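Local atomic coordinates of prophenoloxidase b (Marsupenaeus japonicus, PDB entry 3WKY), a protein that holds a type 3 copper centre and, once activated, probably hydroxylates monophenols and oxidises o-diphenols, as phenoloxidases do. Residues Lys453-Ser458 with Val473-Asn478; Met193-Phe198 with Cys572-Asn577; Pro139-Pro144 with Leu263-Gly268. One frame throughout, in Å; residues are numbered along the deposited sequence.

Interaction 1: Lys453-Ser458 with Val473-Asn478; sequences KTFNSS and VHIKSN. With NAG (2-acetamido-2-deoxy-beta-D-glucopyranose), chain C; EDO (1,2-ethanediol), chain L.
Ile475 sets its CB over one face of the Phe455 ring, 4.0 Å from CE1, the two side chains lying next to each other and pointing the same way. On the other side of the sheet, the His474 ring has the carbonyl O of Phe455 and the acetamide methyl C8 of an N-linked sugar at its edge, near the ring plane, while Thr454 CG2 and Asn456 CA approach it obliquely; its NE2 is hydrogen-bonded to Glu165 of strand 165-169. Phe455 reaches Ile475 because its CG is tucked between backbone N and carbonyl carbon (chi1 68°). These contacts belong to an antiparallel strand pair in the Ig-like domain, strands 445-456 and 472-481, whose short segments run at 157°. Phe455 and Ile475 form a hydrogen-bonded pair, with Ile475 N to Phe455 O at 2.9 Å, as do Lys453 and Ser477. A water donates to Lys453 O and Ile475 O and accepts from Ser477 OG. At Ser457, Val473 O takes two donors: Ser457 N at 3.0 Å, and Ser457 OG at 2.8 Å from above the carbonyl plane. Ser458 OG accepts from Val473 N at 3.0 Å. Asn456 OD1 receives Ser458 N in an Asx turn, and its ND2 carries the sugar through a covalent bond to C1.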
loop_
_atom_site.group_PDB
_atom_site.type_symbol
_atom_site.label_atom_id
_atom_site.label_comp_id
_atom_site.label_asym_id
_atom_site.label_seq_id
_atom_site.Cartn_x
_atom_site.Cartn_y
_atom_site.Cartn_z
ATOM N N LYS A 453 -10.725 39.835 27.707
ATOM C CA LYS A 453 -12.029 40.452 27.491
ATOM C C LYS A 453 -13.065 39.619 28.237
ATOM O O LYS A 453 -12.909 38.403 28.376
ATOM C CB LYS A 453 -12.395 40.512 26.007
ATOM C CG LYS A 453 -11.507 41.414 25.149
ATOM C CD LYS A 453 -12.042 41.468 23.721
ATOM C CE LYS A 453 -11.023 42.046 22.740
ATOM N NZ LYS A 453 -10.689 43.456 23.044
ATOM N N THR A 454 -14.124 40.278 28.700
ATOM C CA THR A 454 -15.144 39.625 29.519
ATOM C C THR A 454 -16.523 39.951 28.967
ATOM O O THR A 454 -16.760 41.075 28.530
ATOM C CB THR A 454 -15.048 40.113 30.979
ATOM O OG1 THR A 454 -13.731 39.849 31.481
ATOM C CG2 THR A 454 -16.063 39.407 31.858
ATOM N N PHE A 455 -17.425 38.971 28.960
ATOM C CA PHE A 455 -18.812 39.245 28.591
ATOM C C PHE A 455 -19.808 38.563 29.527
ATOM O O PHE A 455 -19.466 37.615 30.240
ATOM C CB PHE A 455 -19.099 38.871 27.131
ATOM C CG PHE A 455 -19.059 37.394 26.854
ATOM C CD1 PHE A 455 -17.857 36.764 26.570
ATOM C CD2 PHE A 455 -20.227 36.639 26.860
ATOM C CE1 PHE A 455 -17.814 35.403 26.311
ATOM C CE2 PHE A 455 -20.191 35.274 26.603
ATOM C CZ PHE A 455 -18.977 34.659 26.326
ATOM N N ASN A 456 -21.040 39.066 29.507
ATOM C CA ASN A 456 -22.133 38.555 30.331
ATOM C C ASN A 456 -22.853 37.415 29.595
ATOM O O ASN A 456 -23.541 37.642 28.597
ATOM C CB ASN A 456 -23.100 39.713 30.641
ATOM C CG ASN A 456 -24.213 39.336 31.616
ATOM O OD1 ASN A 456 -24.483 38.156 31.859
ATOM N ND2 ASN A 456 -24.874 40.361 32.178
ATOM N N SER A 457 -22.701 36.190 30.085
ATOM C CA SER A 457 -23.276 35.036 29.395
ATOM C C SER A 457 -24.721 34.756 29.787
ATOM O O SER A 457 -25.376 33.905 29.187
ATOM C CB SER A 457 -22.428 33.781 29.629
ATOM O OG SER A 457 -22.461 33.366 30.985
ATOM N N SER A 458 -25.228 35.492 30.772
ATOM C CA SER A 458 -26.558 35.219 31.314
ATOM C C SER A 458 -27.702 35.607 30.381
ATOM O O SER A 458 -28.852 35.255 30.615
ATOM C CB SER A 458 -26.712 35.860 32.692
ATOM O OG SER A 458 -25.920 35.160 33.634
ATOM N N VAL A 473 -23.345 35.232 35.223
ATOM C CA VAL A 473 -22.076 34.559 35.001
ATOM C C VAL A 473 -21.302 35.306 33.935
ATOM O O VAL A 473 -21.739 35.403 32.783
ATOM C CB VAL A 473 -22.271 33.092 34.579
ATOM C CG1 VAL A 473 -20.931 32.458 34.236
ATOM C CG2 VAL A 473 -22.956 32.312 35.694
ATOM N N HIS A 474 -20.164 35.860 34.335
ATOM C CA HIS A 474 -19.277 36.534 33.402
ATOM C C HIS A 474 -18.250 35.524 32.912
ATOM O O HIS A 474 -17.804 34.662 33.679
ATOM C CB HIS A 474 -18.578 37.713 34.080
ATOM C CG HIS A 474 -19.516 38.791 34.530
ATOM N ND1 HIS A 474 -20.118 39.665 33.649
ATOM C CD2 HIS A 474 -19.950 39.141 35.764
ATOM C CE1 HIS A 474 -20.889 40.503 34.322
ATOM N NE2 HIS A 474 -20.803 40.207 35.606
ATOM N N ILE A 475 -17.887 35.621 31.633
ATOM C CA ILE A 475 -16.881 34.726 31.069
ATOM C C ILE A 475 -15.725 35.543 30.518
ATOM O O ILE A 475 -15.919 36.422 29.673
ATOM C CB ILE A 475 -17.462 33.825 29.968
ATOM C CG1 ILE A 475 -18.562 32.932 30.551
ATOM C CG2 ILE A 475 -16.351 32.975 29.334
ATOM C CD1 ILE A 475 -19.312 32.106 29.520
ATOM N N LYS A 476 -14.525 35.235 30.998
ATOM C CA LYS A 476 -13.342 36.013 30.671
ATOM C C LYS A 476 -12.337 35.146 29.929
ATOM O O LYS A 476 -12.149 33.978 30.262
ATOM C CB LYS A 476 -12.725 36.560 31.956
ATOM C CG LYS A 476 -11.354 37.202 31.785
ATOM C CD LYS A 476 -10.861 37.779 33.107
ATOM C CE LYS A 476 -9.359 37.974 33.083
ATOM N NZ LYS A 476 -8.895 38.797 34.231
ATOM N N SER A 477 -11.703 35.708 28.907
ATOM C CA SER A 477 -10.694 34.971 28.159
ATOM C C SER A 477 -9.781 35.944 27.434
ATOM O O SER A 477 -10.057 37.146 27.377
ATOM C CB SER A 477 -11.344 34.004 27.167
ATOM O OG SER A 477 -12.186 34.696 26.258
ATOM N N ASN A 478 -8.693 35.419 26.885
ATOM C CA ASN A 478 -7.685 36.253 26.238
ATOM C C ASN A 478 -7.883 36.335 24.733
ATOM O O ASN A 478 -8.296 35.364 24.099
ATOM C CB ASN A 478 -6.290 35.719 26.556
ATOM C CG ASN A 478 -5.945 35.854 28.023
ATOM O OD1 ASN A 478 -6.062 36.937 28.597
ATOM N ND2 ASN A 478 -5.535 34.752 28.642
HETATM C C1 NAG C . -26.217 39.997 32.597
HETATM C C2 NAG C . -26.703 41.197 33.417
HETATM C C3 NAG C . -28.137 40.987 33.865
HETATM C C4 NAG C . -29.054 40.708 32.679
HETATM C C5 NAG C . -28.474 39.744 31.638
HETATM C C6 NAG C . -29.040 40.136 30.275
HETATM C C7 NAG C . -25.080 42.434 34.789
HETATM C C8 NAG C . -24.187 42.360 35.993
HETATM N N2 NAG C . -25.881 41.387 34.596
HETATM O O3 NAG C . -28.571 42.144 34.551
HETATM O O4 NAG C . -30.260 40.162 33.170
HETATM O O5 NAG C . -27.063 39.780 31.487
HETATM O O6 NAG C . -30.045 39.246 29.856
HETATM O O7 NAG C . -25.047 43.412 34.043
HETATM C C1 EDO L . -29.572 33.909 33.203
HETATM O O1 EDO L . -28.559 33.755 34.222
HETATM C C2 EDO L . -30.477 35.118 33.426
HETATM O O2 EDO L . -31.374 34.849 34.511
HETATM O O HOH W 1 -14.631 36.462 27.073
#

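Interaction 2: Met193-Phe198 with Cys572-Asn577; sequences MNLNSF and CSWPRN. Unlike the reference sequence in segment 572-577: Arg576 (reference Gln). With NAG (2-acetamido-2-deoxy-beta-D-glucopyranose), chain F.
The first turns of helix 193-205 lie against an extended chain that runs in the opposite sense: the CA atoms of Asn194 and Pro575 are 5.8 Å apart, and Phe198 faces Cys572 at the same spacing one helical turn later. The proline sits close on the helix backbone, its CG 3.6 Å from Leu195 N. Leu195 lies alongside Trp574 and places CD1 over the face of the six-membered ring, a CH-pi contact 4.1 Å from the centroid. The same tryptophan turns its edge to the face of Phe198 in an offset edge-to-face pair, with planes at 73°. With CG swung anti to its backbone N (chi1 161°), the phenylalanine projects into the extended chain, where CD1 comes within 3.1 Å of Ser573 O and CE1 lies 4.0 Å from Cys572 SG, a sulfur-aromatic contact of oblique approach. An alanine here is likely to leave the Trp574 edge without its aromatic face and open a gap beside the disulfide sulfur. At the polar end of the contact, Asn194 ND2 gives a weak hydrogen bond of 3.3 Å to Asn577 OD1, the amide planes standing 70° apart; Asn577 ND2 is hydrogen-bonded to Leu480 O and Asp192 OD2. The contact joins the copper-containing and Ig-like domains, on the helix that also carries His199 and His203 of the Cu2-O2 pocket. Helix 218-239 packs Met225 on Phe198 and Leu229 on Trp574, Cys572 is tied by a disulfide to Cys619, and Phe479 of strand 472-481 touches both Asn194 and Asn577.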
loop_
_atom_site.group_PDB
_atom_site.type_symbol
_atom_site.label_atom_id
_atom_site.label_comp_id
_atom_site.label_asym_id
_atom_site.label_seq_id
_atom_site.Cartn_x
_atom_site.Cartn_y
_atom_site.Cartn_z
ATOM N N MET A 193 -13.661 34.189 19.268
ATOM C CA MET A 193 -15.125 34.210 19.213
ATOM C C MET A 193 -15.671 35.261 18.248
ATOM O O MET A 193 -16.722 35.058 17.632
ATOM C CB MET A 193 -15.734 34.351 20.617
ATOM C CG MET A 193 -15.448 35.667 21.316
ATOM S SD MET A 193 -16.218 35.646 22.960
ATOM C CE MET A 193 -15.461 34.174 23.671
ATOM N N ASN A 194 -14.953 36.370 18.091
ATOM C CA ASN A 194 -15.383 37.398 17.153
ATOM C C ASN A 194 -15.211 36.957 15.699
ATOM O O ASN A 194 -16.023 37.291 14.832
ATOM C CB ASN A 194 -14.619 38.697 17.399
ATOM C CG ASN A 194 -14.930 39.309 18.755
ATOM O OD1 ASN A 194 -16.081 39.345 19.182
ATOM N ND2 ASN A 194 -13.895 39.781 19.443
ATOM N N LEU A 195 -14.154 36.202 15.428
ATOM C CA LEU A 195 -13.938 35.702 14.072
ATOM C C LEU A 195 -14.998 34.681 13.688
ATOM O O LEU A 195 -15.530 34.704 12.569
ATOM C CB LEU A 195 -12.546 35.087 13.946
ATOM C CG LEU A 195 -12.170 34.668 12.522
ATOM C CD1 LEU A 195 -12.124 35.881 11.591
ATOM C CD2 LEU A 195 -10.821 33.960 12.532
ATOM N N ASN A 196 -15.292 33.768 14.611
ATOM C CA ASN A 196 -16.348 32.796 14.381
ATOM C C ASN A 196 -17.722 33.454 14.226
ATOM O O ASN A 196 -18.518 33.030 13.394
ATOM C CB ASN A 196 -16.357 31.727 15.481
ATOM C CG ASN A 196 -15.257 30.706 15.292
ATOM O OD1 ASN A 196 -15.463 29.675 14.639
ATOM N ND2 ASN A 196 -14.077 30.985 15.849
ATOM N N SER A 197 -17.983 34.501 15.006
ATOM C CA SER A 197 -19.233 35.259 14.861
ATOM C C SER A 197 -19.310 36.000 13.531
ATOM O O SER A 197 -20.373 36.066 12.918
ATOM C CB SER A 197 -19.399 36.248 16.019
ATOM O OG SER A 197 -19.539 35.540 17.238
ATOM N N PHE A 198 -18.186 36.564 13.098
ATOM C CA PHE A 198 -18.116 37.212 11.789
ATOM C C PHE A 198 -18.489 36.216 10.689
ATOM O O PHE A 198 -19.222 36.532 9.754
ATOM C CB PHE A 198 -16.718 37.786 11.554
ATOM C CG PHE A 198 -16.412 38.067 10.108
ATOM C CD1 PHE A 198 -17.035 39.119 9.443
ATOM C CD2 PHE A 198 -15.495 37.282 9.416
ATOM C CE1 PHE A 198 -16.756 39.382 8.111
ATOM C CE2 PHE A 198 -15.201 37.541 8.078
ATOM C CZ PHE A 198 -15.830 38.590 7.426
ATOM N N CYS A 572 -21.923 42.768 10.874
ATOM C CA CYS A 572 -20.957 41.985 10.112
ATOM C C CYS A 572 -19.657 42.782 9.940
ATOM O O CYS A 572 -19.624 43.786 9.231
ATOM C CB CYS A 572 -21.550 41.637 8.751
ATOM S SG CYS A 572 -20.622 40.381 7.808
ATOM N N SER A 573 -18.589 42.339 10.597
ATOM C CA SER A 573 -17.335 43.092 10.613
ATOM C C SER A 573 -16.136 42.165 10.755
ATOM O O SER A 573 -16.170 41.242 11.579
ATOM C CB SER A 573 -17.339 44.062 11.803
ATOM O OG SER A 573 -16.138 44.829 11.872
ATOM N N TRP A 574 -15.061 42.413 10.000
ATOM C CA TRP A 574 -13.804 41.746 10.335
ATOM C C TRP A 574 -13.506 42.138 11.782
ATOM O O TRP A 574 -13.733 43.282 12.149
ATOM C CB TRP A 574 -12.658 42.183 9.420
ATOM C CG TRP A 574 -11.411 41.407 9.729
ATOM C CD1 TRP A 574 -10.346 41.819 10.477
ATOM C CD2 TRP A 574 -11.138 40.048 9.355
ATOM N NE1 TRP A 574 -9.412 40.810 10.569
ATOM C CE2 TRP A 574 -9.875 39.711 9.892
ATOM C CE3 TRP A 574 -11.825 39.096 8.602
ATOM C CZ2 TRP A 574 -9.288 38.452 9.703
ATOM C CZ3 TRP A 574 -11.245 37.841 8.417
ATOM C CH2 TRP A 574 -9.992 37.536 8.962
ATOM N N PRO A 575 -13.035 41.198 12.621
ATOM C CA PRO A 575 -12.810 41.583 14.025
ATOM C C PRO A 575 -11.737 42.658 14.177
ATOM O O PRO A 575 -10.614 42.477 13.694
ATOM C CB PRO A 575 -12.325 40.282 14.673
ATOM C CG PRO A 575 -12.911 39.206 13.824
ATOM C CD PRO A 575 -12.859 39.747 12.414
ATOM N N ARG A 576 -12.069 43.764 14.844
ATOM C CA ARG A 576 -11.089 44.834 15.009
ATOM C C ARG A 576 -9.841 44.308 15.705
ATOM O O ARG A 576 -8.722 44.708 15.367
ATOM C CB ARG A 576 -11.669 46.040 15.778
ATOM C CG ARG A 576 -10.673 47.211 15.864
ATOM C CD ARG A 576 -10.829 48.056 17.145
ATOM N NE ARG A 576 -9.601 48.798 17.454
ATOM C CZ ARG A 576 -8.575 48.298 18.147
ATOM N NH1 ARG A 576 -8.624 47.053 18.615
ATOM N NH2 ARG A 576 -7.493 49.039 18.377
ATOM N N ASN A 577 -10.027 43.389 16.651
ATOM C CA ASN A 577 -8.890 42.870 17.408
ATOM C C ASN A 577 -7.943 42.006 16.569
ATOM O O ASN A 577 -6.784 41.790 16.958
ATOM C CB ASN A 577 -9.344 42.132 18.672
ATOM C CG ASN A 577 -9.995 40.787 18.368
ATOM O OD1 ASN A 577 -11.110 40.734 17.862
ATOM N ND2 ASN A 577 -9.297 39.698 18.686
HETATM C C1 NAG F . -11.110 52.248 18.134
HETATM C C2 NAG F . -11.214 53.433 19.099
HETATM C C3 NAG F . -10.776 52.995 20.491
HETATM C C4 NAG F . -11.637 51.826 20.948
HETATM C C5 NAG F . -11.694 50.723 19.894
HETATM C C6 NAG F . -12.778 49.715 20.256
HETATM C C7 NAG F . -11.057 55.760 18.416
HETATM C C8 NAG F . -10.194 56.987 18.486
HETATM N N2 NAG F . -10.456 54.589 18.641
HETATM O O3 NAG F . -10.911 54.057 21.406
HETATM O O4 NAG F . -11.121 51.296 22.150
HETATM O O5 NAG F . -11.983 51.235 18.604
HETATM O O6 NAG F . -14.027 50.243 19.867
HETATM O O7 NAG F . -12.258 55.859 18.161
#

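Interaction 3: Pro139-Pro144 with Leu263-Gly268; sequences PDRFVP and LTTGNG. With NA (sodium ion), chain P.
Leu263 pushes its two methyl groups among the carbonyl oxygens of a short 3-10 turn, residues 139-141, and the loop that follows it; this is loop-on-loop packing within the copper-containing domain, in which the partner segment ends in a type I beta turn from Thr265 to Gly268. CD1 of Leu263 rests 3.5 Å from Arg141 O, and its CD2 lies equally far from Val143 O, also touching Asp140 O. With CG anti to the carbonyl carbon (chi1 -64°) and the chain extended beyond it, the leucine carries both methyls across to the turn. Next to it, Asp140 CB lies 3.3 Å from Thr264 O, and Arg141 NH1 is 3.8 Å from the methyl CG2 of Thr265.

A second shell fixes these groups. One water bridges the segments: it accepts from Thr264 N at 3.0 Å and has both Asp140 O and Val143 O within reach as possible acceptors. Asp140 and its neighbour Arg141 form a salt bridge, NH1 meeting the syn lone pair of OD1 at 2.8 Å almost exactly in the guanidinium plane, which should hold the arginine's flat end fixed in rotation. Farther out, Tyr19 OH joins the two loops by hydrogen bonds to Asp140 OD2 and Gly266 N, and Arg141 NE has a second carboxylate in Glu385. Thr264 OG1 is hydrogen-bonded to Thr145 OG1, at the start of helix 145-160.

At the far end, Thr265 OG1 closes an ST turn by accepting a hydrogen bond from Asn267 N. A sodium ion is coordinated by Thr265 OG1 at 2.8 Å.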
loop_
_atom_site.group_PDB
_atom_site.type_symbol
_atom_site.label_atom_id
_atom_site.label_comp_id
_atom_site.label_asym_id
_atom_site.label_seq_id
_atom_site.Cartn_x
_atom_site.Cartn_y
_atom_site.Cartn_z
ATOM N N PRO A 139 -23.308 31.240 24.062
ATOM C CA PRO A 139 -21.937 31.090 24.557
ATOM C C PRO A 139 -21.388 29.665 24.424
ATOM O O PRO A 139 -20.163 29.520 24.346
ATOM C CB PRO A 139 -22.040 31.501 26.041
ATOM C CG PRO A 139 -23.497 31.491 26.359
ATOM C CD PRO A 139 -24.216 31.784 25.093
ATOM N N ASP A 140 -22.260 28.659 24.382
ATOM C CA ASP A 140 -21.822 27.263 24.266
ATOM C C ASP A 140 -21.036 27.007 22.973
ATOM O O ASP A 140 -20.286 26.028 22.892
ATOM C CB ASP A 140 -23.012 26.298 24.334
ATOM C CG ASP A 140 -23.941 26.428 23.130
ATOM O OD1 ASP A 140 -23.644 25.846 22.063
ATOM O OD2 ASP A 140 -24.977 27.116 23.238
ATOM N N ARG A 141 -21.213 27.874 21.974
ATOM C CA ARG A 141 -20.518 27.722 20.692
ATOM C C ARG A 141 -19.076 28.194 20.727
ATOM O O ARG A 141 -18.320 27.906 19.796
ATOM C CB ARG A 141 -21.257 28.457 19.558
ATOM C CG ARG A 141 -22.681 27.968 19.281
ATOM C CD ARG A 141 -22.739 26.544 18.718
ATOM N NE ARG A 141 -23.956 26.340 17.937
ATOM C CZ ARG A 141 -25.117 25.908 18.436
ATOM N NH1 ARG A 141 -25.241 25.636 19.732
ATOM N NH2 ARG A 141 -26.163 25.759 17.638
ATOM N N PHE A 142 -18.683 28.904 21.789
ATOM C CA PHE A 142 -17.387 29.578 21.818
ATOM C C PHE A 142 -16.544 29.219 23.041
ATOM O O PHE A 142 -15.338 29.461 23.064
ATOM C CB PHE A 142 -17.585 31.107 21.755
ATOM C CG PHE A 142 -18.485 31.545 20.643
ATOM C CD1 PHE A 142 -17.984 31.716 19.352
ATOM C CD2 PHE A 142 -19.834 31.764 20.873
ATOM C CE1 PHE A 142 -18.812 32.102 18.320
ATOM C CE2 PHE A 142 -20.675 32.152 19.838
ATOM C CZ PHE A 142 -20.157 32.324 18.557
ATOM N N VAL A 143 -17.190 28.651 24.054
ATOM C CA VAL A 143 -16.559 28.406 25.351
ATOM C C VAL A 143 -16.518 26.893 25.593
ATOM O O VAL A 143 -17.520 26.215 25.378
ATOM C CB VAL A 143 -17.375 29.097 26.476
ATOM C CG1 VAL A 143 -16.784 28.813 27.848
ATOM C CG2 VAL A 143 -17.464 30.612 26.221
ATOM N N PRO A 144 -15.357 26.365 26.023
ATOM C CA PRO A 144 -15.216 24.906 26.137
ATOM C C PRO A 144 -16.197 24.300 27.112
ATOM O O PRO A 144 -16.590 24.937 28.096
ATOM C CB PRO A 144 -13.804 24.725 26.690
ATOM C CG PRO A 144 -13.080 25.982 26.309
ATOM C CD PRO A 144 -14.107 27.066 26.355
ATOM N N LEU A 263 -16.617 21.242 22.659
ATOM C CA LEU A 263 -17.833 22.063 22.722
ATOM C C LEU A 263 -19.062 21.190 22.925
ATOM O O LEU A 263 -19.146 20.095 22.362
ATOM C CB LEU A 263 -18.023 22.854 21.426
ATOM C CG LEU A 263 -16.973 23.913 21.076
ATOM C CD1 LEU A 263 -17.304 24.531 19.724
ATOM C CD2 LEU A 263 -16.883 24.995 22.155
ATOM N N THR A 264 -20.026 21.689 23.699
ATOM C CA THR A 264 -21.284 20.981 23.939
ATOM C C THR A 264 -22.427 21.981 23.801
ATOM O O THR A 264 -22.361 23.069 24.384
ATOM C CB THR A 264 -21.312 20.386 25.358
ATOM O OG1 THR A 264 -20.180 19.516 25.536
ATOM C CG2 THR A 264 -22.606 19.604 25.609
ATOM N N THR A 265 -23.460 21.638 23.034
ATOM C CA THR A 265 -24.574 22.583 22.830
ATOM C C THR A 265 -25.438 22.675 24.082
ATOM O O THR A 265 -25.295 21.868 24.999
ATOM C CB THR A 265 -25.499 22.197 21.663
ATOM O OG1 THR A 265 -26.291 21.051 22.023
ATOM C CG2 THR A 265 -24.702 21.908 20.396
ATOM N N GLY A 266 -26.346 23.650 24.102
ATOM C CA GLY A 266 -27.207 23.868 25.250
ATOM C C GLY A 266 -28.223 22.763 25.445
ATOM O O GLY A 266 -28.877 22.688 26.489
ATOM N N ASN A 267 -28.369 21.909 24.437
ATOM C CA ASN A 267 -29.205 20.726 24.569
ATOM C C ASN A 267 -28.391 19.529 25.046
ATOM O O ASN A 267 -28.855 18.390 24.974
ATOM C CB ASN A 267 -29.903 20.393 23.244
ATOM C CG ASN A 267 -30.871 21.473 22.804
ATOM O OD1 ASN A 267 -30.792 21.973 21.679
ATOM N ND2 ASN A 267 -31.791 21.839 23.687
ATOM N N GLY A 268 -27.175 19.786 25.525
ATOM C CA GLY A 268 -26.351 18.737 26.118
ATOM C C GLY A 268 -25.642 17.861 25.102
ATOM O O GLY A 268 -25.014 16.851 25.450
HETATM NA NA NA P . -28.111 20.958 19.853
HETATM O O HOH W 2 -19.347 24.323 24.960
#

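The three contacts form a triangle around the junction of the copper-containing and Ig-like domains, with centres about 14 Å (1 and 3), 16 Å (1 and 2) and 19 Å (2 and 3) apart. Along the chain, the segments of interactions 2 and 3 alternate, whereas interaction 1 is nested inside the loop that interaction 2 closes. Helix 193-205, part of interaction 2, touches both other contacts: Met193 SD lies 3.7 Å from Phe455 CE1, and the Phe142 ring packs on Met193, Asn196 and Ser197. Pro139 and Val143 in turn touch Ser457 and Ile475. Sequence-distant pieces of two domains thus meet as one packed unit that includes the start of a helix of the copper site.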